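Local coordinates for long form salivary protein D7L1 (Aedes aegypti, PDB 3DYE) that binds and sequesters biogenic amines and leukotrienes of the vertebrate host in separate pockets, and so helps female mosquitoes to feed on blood, at residues 71-76 with 126-131; 174-179 with 295-300; 267-272 with 291-296. All blocks are in the same frame, centred on the assembly; numbering follows the deposited sequence.

Contact 1: residues 71-76 with 126-131; sequences SVIQEQ and NLFHGN
Gln-76 and Phe-128 make an offset stack, the side-chain amide nearly parallel to the phenyl ring (16° between the planes) but displaced past its rim. The CH-pi part comes from CG of Gln-76, 4.0 Å from the centroid of the Phe-128 ring and over its face. The bend at chi2 (72°) lays the amide flat along the CD1-CE1 side of the ring.

Apolar contacts take up the ring's edge and the flank of the helix. CG1 of Val-72 comes within 4.0 Å of CZ of Phe-128, near the ring plane, and CG1 of Ile-73 lies at the same rim. CG2 of Ile-73 meets CD1 of Leu-127 at 3.8 Å, the two side chains crossing at about a right angle. Ile-73 also packs on helix 86-97, and Phe-128 on Met-9.

The polar link is one hydrogen bond, from NE2 of Gln-76 to O of Leu-127, 3.1 Å and 155° at the hydrogen; the acceptor lies in the plane of the amide. NE2 gives a further hydrogen bond to O of Phe-4. Phe-128 lies beside Trp-37, and Gly-130 follows in the same segment, both residues of the leukotriene E4 site. Two backbone carbonyls, of Leu-127 and Phe-4, thus satisfy the amide nitrogen of the buried Gln-76, hold it beside the phenyl ring and probably limit its rotation.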
loop_
_atom_site.group_PDB
_atom_site.type_symbol
_atom_site.label_atom_id
_atom_site.label_comp_id
_atom_site.label_asym_id
_atom_site.label_seq_id
_atom_site.Cartn_x
_atom_site.Cartn_y
_atom_site.Cartn_z
ATOM N N SER A 71 16.528 9.061 10.507
ATOM C CA SER A 71 15.736 10.281 10.277
ATOM C C SER A 71 14.253 9.957 10.050
ATOM O O SER A 71 13.381 10.778 10.326
ATOM C CB SER A 71 16.329 11.167 9.166
ATOM O OG SER A 71 16.186 10.597 7.881
ATOM N N VAL A 72 13.990 8.735 9.582
ATOM C CA VAL A 72 12.644 8.208 9.416
ATOM C C VAL A 72 11.898 8.195 10.760
ATOM O O VAL A 72 10.711 8.538 10.833
ATOM C CB VAL A 72 12.698 6.778 8.801
ATOM C CG1 VAL A 72 11.323 6.180 8.693
ATOM C CG2 VAL A 72 13.383 6.817 7.427
ATOM N N ILE A 73 12.615 7.827 11.818
ATOM C CA ILE A 73 12.059 7.798 13.173
ATOM C C ILE A 73 11.686 9.207 13.646
ATOM O O ILE A 73 10.581 9.436 14.148
ATOM C CB ILE A 73 13.029 7.102 14.161
ATOM C CG1 ILE A 73 13.151 5.615 13.806
ATOM C CG2 ILE A 73 12.547 7.257 15.621
ATOM C CD1 ILE A 73 14.373 4.924 14.404
ATOM N N GLN A 74 12.597 10.157 13.471
ATOM C CA GLN A 74 12.317 11.523 13.907
ATOM C C GLN A 74 11.189 12.152 13.087
ATOM O O GLN A 74 10.345 12.858 13.643
ATOM C CB GLN A 74 13.581 12.381 13.915
ATOM C CG GLN A 74 14.705 11.843 14.831
ATOM C CD GLN A 74 14.490 12.020 16.352
ATOM O OE1 GLN A 74 13.425 12.439 16.839
ATOM N NE2 GLN A 74 15.530 11.683 17.108
ATOM N N GLU A 75 11.151 11.871 11.783
ATOM C CA GLU A 75 10.052 12.360 10.931
ATOM C C GLU A 75 8.702 11.802 11.383
ATOM O O GLU A 75 7.709 12.529 11.463
ATOM C CB GLU A 75 10.305 12.037 9.455
ATOM C CG GLU A 75 11.262 13.003 8.765
ATOM C CD GLU A 75 10.724 14.430 8.694
ATOM O OE1 GLU A 75 9.625 14.650 8.129
ATOM O OE2 GLU A 75 11.407 15.337 9.205
ATOM N N GLN A 76 8.675 10.515 11.704
ATOM C CA GLN A 76 7.467 9.876 12.217
ATOM C C GLN A 76 6.989 10.492 13.539
ATOM O O GLN A 76 5.791 10.715 13.741
ATOM C CB GLN A 76 7.695 8.371 12.368
ATOM C CG GLN A 76 6.417 7.574 12.585
ATOM C CD GLN A 76 5.563 7.474 11.328
ATOM O OE1 GLN A 76 5.980 7.884 10.239
ATOM N NE2 GLN A 76 4.372 6.905 11.472
ATOM N N ASN A 126 4.470 1.654 18.704
ATOM C CA ASN A 126 3.620 2.824 18.923
ATOM C C ASN A 126 3.768 3.867 17.816
ATOM O O ASN A 126 2.770 4.339 17.274
ATOM C CB ASN A 126 3.908 3.452 20.290
ATOM C CG ASN A 126 3.451 2.576 21.447
ATOM O OD1 ASN A 126 2.892 1.497 21.247
ATOM N ND2 ASN A 126 3.701 3.037 22.672
ATOM N N LEU A 127 5.015 4.193 17.473
ATOM C CA LEU A 127 5.321 5.200 16.450
ATOM C C LEU A 127 4.810 4.855 15.053
ATOM O O LEU A 127 4.359 5.736 14.308
ATOM C CB LEU A 127 6.831 5.423 16.358
ATOM C CG LEU A 127 7.489 6.542 17.154
ATOM C CD1 LEU A 127 8.960 6.606 16.770
ATOM C CD2 LEU A 127 6.816 7.886 16.877
ATOM N N PHE A 128 4.922 3.584 14.687
ATOM C CA PHE A 128 4.628 3.162 13.322
ATOM C C PHE A 128 3.276 2.466 13.175
ATOM O O PHE A 128 3.068 1.640 12.279
ATOM C CB PHE A 128 5.799 2.348 12.748
ATOM C CG PHE A 128 6.990 3.200 12.411
ATOM C CD1 PHE A 128 7.040 3.895 11.210
ATOM C CD2 PHE A 128 8.046 3.338 13.308
ATOM C CE1 PHE A 128 8.133 4.719 10.893
ATOM C CE2 PHE A 128 9.145 4.153 12.996
ATOM C CZ PHE A 128 9.184 4.840 11.787
ATOM N N HIS A 129 2.353 2.850 14.054
ATOM C CA HIS A 129 0.938 2.470 13.949
ATOM C C HIS A 129 0.712 0.967 14.106
ATOM O O HIS A 129 -0.143 0.374 13.435
ATOM C CB HIS A 129 0.312 3.024 12.653
ATOM C CG HIS A 129 0.502 4.502 12.478
ATOM N ND1 HIS A 129 0.049 5.422 13.398
ATOM C CD2 HIS A 129 1.075 5.219 11.480
ATOM C CE1 HIS A 129 0.354 6.641 12.987
ATOM N NE2 HIS A 129 0.979 6.547 11.826
ATOM N N GLY A 130 1.479 0.366 15.011
ATOM C CA GLY A 130 1.313 -1.053 15.348
ATOM C C GLY A 130 0.577 -1.292 16.655
ATOM O O GLY A 130 0.259 -2.443 16.996
ATOM N N ASN A 131 0.335 -0.218 17.404
ATOM C CA ASN A 131 -0.435 -0.296 18.643
ATOM C C ASN A 131 -1.925 -0.216 18.313
ATOM O O ASN A 131 -2.421 0.832 17.901
ATOM C CB ASN A 131 -0.017 0.816 19.610
ATOM C CG ASN A 131 -0.687 0.703 20.979
ATOM O OD1 ASN A 131 -1.881 0.409 21.087
ATOM N ND2 ASN A 131 0.079 0.970 22.030
#

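Contact 2: residues 174-179 with 295-300; sequences QIRQYT and EIDGKQ. With LNR (L-norepinephrine), chain F.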
loop_
_atom_site.group_PDB
_atom_site.type_symbol
_atom_site.label_atom_id
_atom_site.label_comp_id
_atom_site.label_asym_id
_atom_site.label_seq_id
_atom_site.Cartn_x
_atom_site.Cartn_y
_atom_site.Cartn_z
ATOM N N GLN A 174 -21.551 6.172 -14.365
ATOM C CA GLN A 174 -20.652 6.172 -15.515
ATOM C C GLN A 174 -19.216 5.864 -15.117
ATOM O O GLN A 174 -18.543 5.066 -15.771
ATOM C CB GLN A 174 -20.688 7.522 -16.225
ATOM C CG GLN A 174 -21.856 7.711 -17.158
ATOM C CD GLN A 174 -21.683 8.913 -18.070
ATOM O OE1 GLN A 174 -20.682 9.746 -17.785
ATOM N NE2 GLN A 174 -22.441 9.090 -19.024
ATOM N N ILE A 175 -18.749 6.512 -14.049
ATOM C CA ILE A 175 -17.369 6.358 -13.583
ATOM C C ILE A 175 -17.031 4.886 -13.360
ATOM O O ILE A 175 -15.999 4.399 -13.837
ATOM C CB ILE A 175 -17.084 7.219 -12.322
ATOM C CG1 ILE A 175 -17.011 8.698 -12.726
ATOM C CG2 ILE A 175 -15.772 6.800 -11.646
ATOM C CD1 ILE A 175 -17.097 9.673 -11.584
ATOM N N ARG A 176 -17.920 4.177 -12.674
ATOM C CA ARG A 176 -17.681 2.766 -12.357
ATOM C C ARG A 176 -17.740 1.849 -13.586
ATOM O O ARG A 176 -17.335 0.679 -13.518
ATOM C CB ARG A 176 -18.623 2.292 -11.243
ATOM C CG ARG A 176 -18.310 2.929 -9.887
ATOM C CD ARG A 176 -19.003 2.225 -8.730
ATOM N NE ARG A 176 -18.660 0.804 -8.686
ATOM C CZ ARG A 176 -17.551 0.301 -8.144
ATOM N NH1 ARG A 176 -16.643 1.096 -7.582
ATOM N NH2 ARG A 176 -17.353 -1.010 -8.171
ATOM N N GLN A 177 -18.221 2.386 -14.706
ATOM C CA GLN A 177 -18.215 1.660 -15.976
ATOM C C GLN A 177 -17.076 2.124 -16.889
ATOM O O GLN A 177 -17.163 2.030 -18.117
ATOM C CB GLN A 177 -19.574 1.766 -16.668
ATOM C CG GLN A 177 -20.721 1.143 -15.875
ATOM C CD GLN A 177 -20.399 -0.258 -15.360
ATOM O OE1 GLN A 177 -19.986 -1.139 -16.122
ATOM N NE2 GLN A 177 -20.587 -0.467 -14.060
ATOM N N TYR A 178 -16.005 2.610 -16.261
ATOM C CA TYR A 178 -14.773 3.051 -16.937
ATOM C C TYR A 178 -14.952 4.184 -17.951
ATOM O O TYR A 178 -14.184 4.299 -18.913
ATOM C CB TYR A 178 -14.021 1.860 -17.545
ATOM C CG TYR A 178 -13.470 0.937 -16.491
ATOM C CD1 TYR A 178 -12.225 1.178 -15.908
ATOM C CD2 TYR A 178 -14.204 -0.165 -16.053
ATOM C CE1 TYR A 178 -11.714 0.344 -14.930
ATOM C CE2 TYR A 178 -13.704 -1.010 -15.069
ATOM C CZ TYR A 178 -12.455 -0.757 -14.518
ATOM O OH TYR A 178 -11.965 -1.585 -13.539
ATOM N N THR A 179 -15.959 5.023 -17.728
ATOM C CA THR A 179 -16.092 6.255 -18.500
ATOM C C THR A 179 -15.044 7.250 -18.013
ATOM O O THR A 179 -14.961 7.540 -16.821
ATOM C CB THR A 179 -17.513 6.855 -18.378
ATOM O OG1 THR A 179 -18.462 5.906 -18.867
ATOM C CG2 THR A 179 -17.639 8.162 -19.177
ATOM N N GLU A 295 -22.085 -6.037 -7.635
ATOM C CA GLU A 295 -22.807 -5.748 -6.396
ATOM C C GLU A 295 -22.424 -4.370 -5.854
ATOM O O GLU A 295 -23.282 -3.627 -5.375
ATOM C CB GLU A 295 -22.540 -6.837 -5.351
ATOM C CG GLU A 295 -23.545 -6.880 -4.200
ATOM C CD GLU A 295 -23.284 -8.015 -3.212
ATOM O OE1 GLU A 295 -22.277 -8.744 -3.370
ATOM O OE2 GLU A 295 -24.093 -8.177 -2.272
ATOM N N ILE A 296 -21.139 -4.032 -5.945
ATOM C CA ILE A 296 -20.654 -2.705 -5.549
ATOM C C ILE A 296 -21.207 -1.622 -6.489
ATOM O O ILE A 296 -21.571 -0.531 -6.036
ATOM C CB ILE A 296 -19.099 -2.639 -5.482
ATOM C CG1 ILE A 296 -18.555 -3.717 -4.535
ATOM C CG2 ILE A 296 -18.641 -1.253 -5.020
ATOM C CD1 ILE A 296 -17.085 -4.075 -4.755
ATOM N N ASP A 297 -21.271 -1.935 -7.785
ATOM C CA ASP A 297 -21.878 -1.048 -8.787
ATOM C C ASP A 297 -23.304 -0.665 -8.392
ATOM O O ASP A 297 -23.672 0.510 -8.432
ATOM C CB ASP A 297 -21.895 -1.707 -10.172
ATOM C CG ASP A 297 -20.508 -1.856 -10.781
ATOM O OD1 ASP A 297 -19.522 -1.388 -10.178
ATOM O OD2 ASP A 297 -20.412 -2.449 -11.877
ATOM N N GLY A 298 -24.095 -1.667 -8.010
ATOM C CA GLY A 298 -25.476 -1.460 -7.578
ATOM C C GLY A 298 -25.610 -0.777 -6.227
ATOM O O GLY A 298 -26.694 -0.308 -5.872
ATOM N N LYS A 299 -24.515 -0.730 -5.469
ATOM C CA LYS A 299 -24.488 -0.044 -4.175
ATOM C C LYS A 299 -24.157 1.443 -4.354
ATOM O O LYS A 299 -24.841 2.307 -3.802
ATOM C CB LYS A 299 -23.485 -0.715 -3.228
ATOM C CG LYS A 299 -23.785 -0.551 -1.737
ATOM C CD LYS A 299 -24.945 -1.452 -1.286
ATOM C CE LYS A 299 -24.927 -1.716 0.223
ATOM N NZ LYS A 299 -25.235 -0.508 1.053
ATOM N N GLN A 300 -23.119 1.727 -5.141
ATOM C CA GLN A 300 -22.712 3.105 -5.441
ATOM C C GLN A 300 -23.643 3.797 -6.445
ATOM O O GLN A 300 -23.853 5.012 -6.365
ATOM C CB GLN A 300 -21.258 3.153 -5.937
ATOM C CG GLN A 300 -20.208 2.616 -4.960
ATOM C CD GLN A 300 -20.182 3.348 -3.621
ATOM O OE1 GLN A 300 -20.968 3.045 -2.719
ATOM N NE2 GLN A 300 -19.256 4.298 -3.477
HETATM O OAC LNR F . -14.101 5.134 -8.902
HETATM C CAJ LNR F . -13.616 4.409 -9.944
HETATM C CAG LNR F . -14.030 3.094 -10.152
HETATM C CAI LNR F . -12.705 4.953 -10.829
HETATM O OAB LNR F . -12.260 6.232 -10.698
HETATM C CAE LNR F . -12.243 4.168 -11.878
HETATM C CAF LNR F . -12.652 2.953 -12.035
HETATM C CAK LNR F . -13.500 2.392 -11.235
HETATM C CAL LNR F . -13.885 0.988 -11.519
HETATM O OAD LNR F . -14.764 0.985 -12.642
HETATM C CAH LNR F . -14.556 0.304 -10.330
HETATM N NAA LNR F . -14.539 -1.136 -10.517
HETATM O O HOH W 1 -17.046 -1.318 -11.748
#
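The guanidinium of Arg-176 is sandwiched between Ile-296 and the bound noradrenaline: CG2 of Ile-296 lies over one face, 3.4 Å from NH2 of Arg-176, and CAH of the ligand over the opposite face. At the edge stands Asp-297, whose carboxylate is turned 64° from the guanidinium plane. The grip is side-on, two nitrogens to one oxygen, with NE of Arg-176 2.8 Å and NH2 of Arg-176 3.0 Å from OD1 of Asp-297. A bend at chi3 (57°) helps to bring NE and NH2 to face OD1 of Asp-297, while CD of Arg-176 rests against CB of Gln-300. The ring of Tyr-178 has OAD of noradrenaline over one face.

The other carboxylate oxygen is met from above its plane, by NE2 of Gln-177 at 3.0 Å from OD2 of Asp-297. Backbone O of Arg-176 accepts the hydrogen bond of the ligand hydroxyl, OAD to O 2.7 Å. A water donates to this carbonyl and to OD1 of Asp-297 and accepts from the ligand amine NAA. Helix 172-175 ends in a Schellman motif with Tyr-178, at positive phi, as the C-prime residue.

NH1 of Arg-176 also forms salt bridges with Glu-158 and Glu-268. Fixed by three carboxylates, the arginine serves as a flat wall for the amine's side chain, and its positive charge is probably well balanced within an acidic pocket.

Contact 3: residues 267-272 with 291-296; sequences REVRSQ and SQVMEI. With LNR (L-norepinephrine), chain F.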
loop_
_atom_site.group_PDB
_atom_site.type_symbol
_atom_site.label_atom_id
_atom_site.label_comp_id
_atom_site.label_asym_id
_atom_site.label_seq_id
_atom_site.Cartn_x
_atom_site.Cartn_y
_atom_site.Cartn_z
ATOM N N ARG A 267 -8.221 -5.707 -8.174
ATOM C CA ARG A 267 -7.528 -4.853 -7.201
ATOM C C ARG A 267 -8.537 -4.189 -6.263
ATOM O O ARG A 267 -8.317 -4.128 -5.051
ATOM C CB ARG A 267 -6.651 -3.801 -7.896
ATOM C CG ARG A 267 -5.820 -2.926 -6.928
ATOM C CD ARG A 267 -5.051 -3.764 -5.890
ATOM N NE ARG A 267 -4.230 -2.956 -4.986
ATOM C CZ ARG A 267 -2.996 -2.537 -5.262
ATOM N NH1 ARG A 267 -2.428 -2.848 -6.422
ATOM N NH2 ARG A 267 -2.321 -1.816 -4.373
ATOM N N GLU A 268 -9.634 -3.684 -6.829
ATOM C CA GLU A 268 -10.702 -3.084 -6.012
ATOM C C GLU A 268 -11.161 -4.037 -4.905
ATOM O O GLU A 268 -11.256 -3.641 -3.743
ATOM C CB GLU A 268 -11.891 -2.665 -6.875
ATOM C CG GLU A 268 -12.931 -1.846 -6.103
ATOM C CD GLU A 268 -14.205 -1.574 -6.882
ATOM O OE1 GLU A 268 -14.288 -1.932 -8.075
ATOM O OE2 GLU A 268 -15.138 -0.990 -6.290
ATOM N N VAL A 269 -11.439 -5.288 -5.276
ATOM C CA VAL A 269 -11.846 -6.319 -4.319
ATOM C C VAL A 269 -10.791 -6.532 -3.230
ATOM O O VAL A 269 -11.117 -6.579 -2.039
ATOM C CB VAL A 269 -12.184 -7.659 -5.033
ATOM C CG1 VAL A 269 -12.389 -8.787 -4.024
ATOM C CG2 VAL A 269 -13.434 -7.487 -5.922
ATOM N N ARG A 270 -9.528 -6.635 -3.639
ATOM C CA ARG A 270 -8.439 -6.892 -2.691
ATOM C C ARG A 270 -8.109 -5.665 -1.835
ATOM O O ARG A 270 -7.606 -5.799 -0.715
ATOM C CB ARG A 270 -7.196 -7.435 -3.417
ATOM C CG ARG A 270 -7.449 -8.801 -4.059
ATOM C CD ARG A 270 -6.212 -9.399 -4.724
ATOM N NE ARG A 270 -5.908 -8.724 -5.984
ATOM C CZ ARG A 270 -4.940 -7.826 -6.130
ATOM N NH1 ARG A 270 -4.150 -7.524 -5.110
ATOM N NH2 ARG A 270 -4.732 -7.262 -7.307
ATOM N N SER A 271 -8.410 -4.473 -2.351
ATOM C CA SER A 271 -8.188 -3.236 -1.601
ATOM C C SER A 271 -9.127 -3.135 -0.395
ATOM O O SER A 271 -8.876 -2.354 0.529
ATOM C CB SER A 271 -8.352 -2.004 -2.504
ATOM O OG SER A 271 -9.711 -1.627 -2.659
ATOM N N GLN A 272 -10.208 -3.918 -0.414
ATOM C CA GLN A 272 -11.200 -3.880 0.669
ATOM C C GLN A 272 -10.688 -4.544 1.952
ATOM O O GLN A 272 -11.109 -4.175 3.046
ATOM C CB GLN A 272 -12.539 -4.484 0.221
ATOM C CG GLN A 272 -13.688 -4.337 1.234
ATOM C CD GLN A 272 -13.901 -5.578 2.087
ATOM O OE1 GLN A 272 -13.823 -6.702 1.594
ATOM N NE2 GLN A 272 -14.201 -5.377 3.369
ATOM N N SER A 291 -19.072 -10.934 -9.968
ATOM C CA SER A 291 -20.236 -10.860 -9.086
ATOM C C SER A 291 -20.096 -9.753 -8.040
ATOM O O SER A 291 -21.000 -8.930 -7.874
ATOM C CB SER A 291 -20.462 -12.214 -8.402
ATOM O OG SER A 291 -21.602 -12.187 -7.557
ATOM N N GLN A 292 -18.954 -9.738 -7.354
ATOM C CA GLN A 292 -18.688 -8.781 -6.278
ATOM C C GLN A 292 -18.701 -7.335 -6.769
ATOM O O GLN A 292 -19.317 -6.468 -6.146
ATOM C CB GLN A 292 -17.345 -9.086 -5.603
ATOM C CG GLN A 292 -17.247 -10.475 -4.990
ATOM C CD GLN A 292 -15.851 -10.793 -4.493
ATOM O OE1 GLN A 292 -15.404 -10.261 -3.475
ATOM N NE2 GLN A 292 -15.156 -11.673 -5.206
ATOM N N VAL A 293 -18.023 -7.087 -7.886
ATOM C CA VAL A 293 -17.889 -5.736 -8.434
ATOM C C VAL A 293 -19.236 -5.200 -8.933
ATOM O O VAL A 293 -19.535 -4.017 -8.761
ATOM C CB VAL A 293 -16.785 -5.667 -9.527
ATOM C CG1 VAL A 293 -16.779 -4.319 -10.237
ATOM C CG2 VAL A 293 -15.417 -5.932 -8.909
ATOM N N MET A 294 -20.048 -6.077 -9.523
ATOM C CA MET A 294 -21.403 -5.715 -9.948
ATOM C C MET A 294 -22.290 -5.351 -8.759
ATOM O O MET A 294 -23.143 -4.466 -8.862
ATOM C CB MET A 294 -22.043 -6.846 -10.756
ATOM C CG MET A 294 -21.593 -6.906 -12.210
ATOM S SD MET A 294 -22.466 -8.162 -13.168
ATOM C CE MET A 294 -24.114 -7.456 -13.266
ATOM N N GLU A 295 -22.085 -6.037 -7.635
ATOM C CA GLU A 295 -22.807 -5.748 -6.396
ATOM C C GLU A 295 -22.424 -4.370 -5.854
ATOM O O GLU A 295 -23.282 -3.627 -5.375
ATOM C CB GLU A 295 -22.540 -6.837 -5.351
ATOM C CG GLU A 295 -23.545 -6.880 -4.200
ATOM C CD GLU A 295 -23.284 -8.015 -3.212
ATOM O OE1 GLU A 295 -22.277 -8.744 -3.370
ATOM O OE2 GLU A 295 -24.093 -8.177 -2.272
ATOM N N ILE A 296 -21.139 -4.032 -5.945
ATOM C CA ILE A 296 -20.654 -2.705 -5.549
ATOM C C ILE A 296 -21.207 -1.622 -6.489
ATOM O O ILE A 296 -21.571 -0.531 -6.036
ATOM C CB ILE A 296 -19.099 -2.639 -5.482
ATOM C CG1 ILE A 296 -18.555 -3.717 -4.535
ATOM C CG2 ILE A 296 -18.641 -1.253 -5.020
ATOM C CD1 ILE A 296 -17.085 -4.075 -4.755
HETATM O OAC LNR F . -14.101 5.134 -8.902
HETATM C CAJ LNR F . -13.616 4.409 -9.944
HETATM C CAG LNR F . -14.030 3.094 -10.152
HETATM C CAI LNR F . -12.705 4.953 -10.829
HETATM O OAB LNR F . -12.260 6.232 -10.698
HETATM C CAE LNR F . -12.243 4.168 -11.878
HETATM C CAF LNR F . -12.652 2.953 -12.035
HETATM C CAK LNR F . -13.500 2.392 -11.235
HETATM C CAL LNR F . -13.885 0.988 -11.519
HETATM O OAD LNR F . -14.764 0.985 -12.642
HETATM C CAH LNR F . -14.556 0.304 -10.330
HETATM N NAA LNR F . -14.539 -1.136 -10.517
#
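Glu-268 reaches from helix 257-271 toward Ile-296 and Val-293 on helix 286-300 with a fully extended side chain. From CB the chain leaves with CG anti to the backbone N (chi1 -171°), and CG and CD run straight on, bringing the carboxylate to the amine end of noradrenaline. CD itself stands 3.9 Å from CAH of the ligand. At the tip the two oxygens have different neighbours. The ligand amine gives a hydrogen bond to Glu-268, NAA to OE1 2.6 Å. CG1 of Val-293 stands alongside, 4.1 Å from OE1 of Glu-268. OE2 of Glu-268 lies against Ile-296, 3.7 Å from CG2 of that residue.

One residue on, Val-269 supplies the apolar part. Its CG2 meets CG2 of Val-293 at 3.9 Å, whereas CG1 of Val-269 touches OE1 of Gln-292 at 3.4 Å; the valine and glutamine side chains cross at about a right angle. NE2 of Gln-292 is turned to its own helix, bonded to O of Ala-288.

No hydrogen bond joins the two segments directly, and their axes, 10.3 Å apart at closest approach, cross at 77°. Here the crossing puts Glu-268 and Val-293 at the amine end of the ligand, as part of the wall of the C-terminal, amine-binding pocket of this PBP/GOBP-family protein.

How the contacts relate
Contact 1 comes first along the chain, joining helix 71-79 to the end of helix 121-127 and closing before the other two open. It lies on the opposite side of the chain's centre from contacts 2 and 3, with centres about 37 and 32 Å away respectively. Contact 2 opens at 174-179 and contact 3 at 267-272; both end on helix 286-300, share Glu-295 and Ile-296, and touch noradrenaline. Their centres are about 10 Å apart, and the Arg-176 to Glu-268 salt bridge joins them. This spacing matches the division of labour in the protein, lipids binding in the N-terminal pocket near contact 1 and biogenic amines independently in the C-terminal pocket.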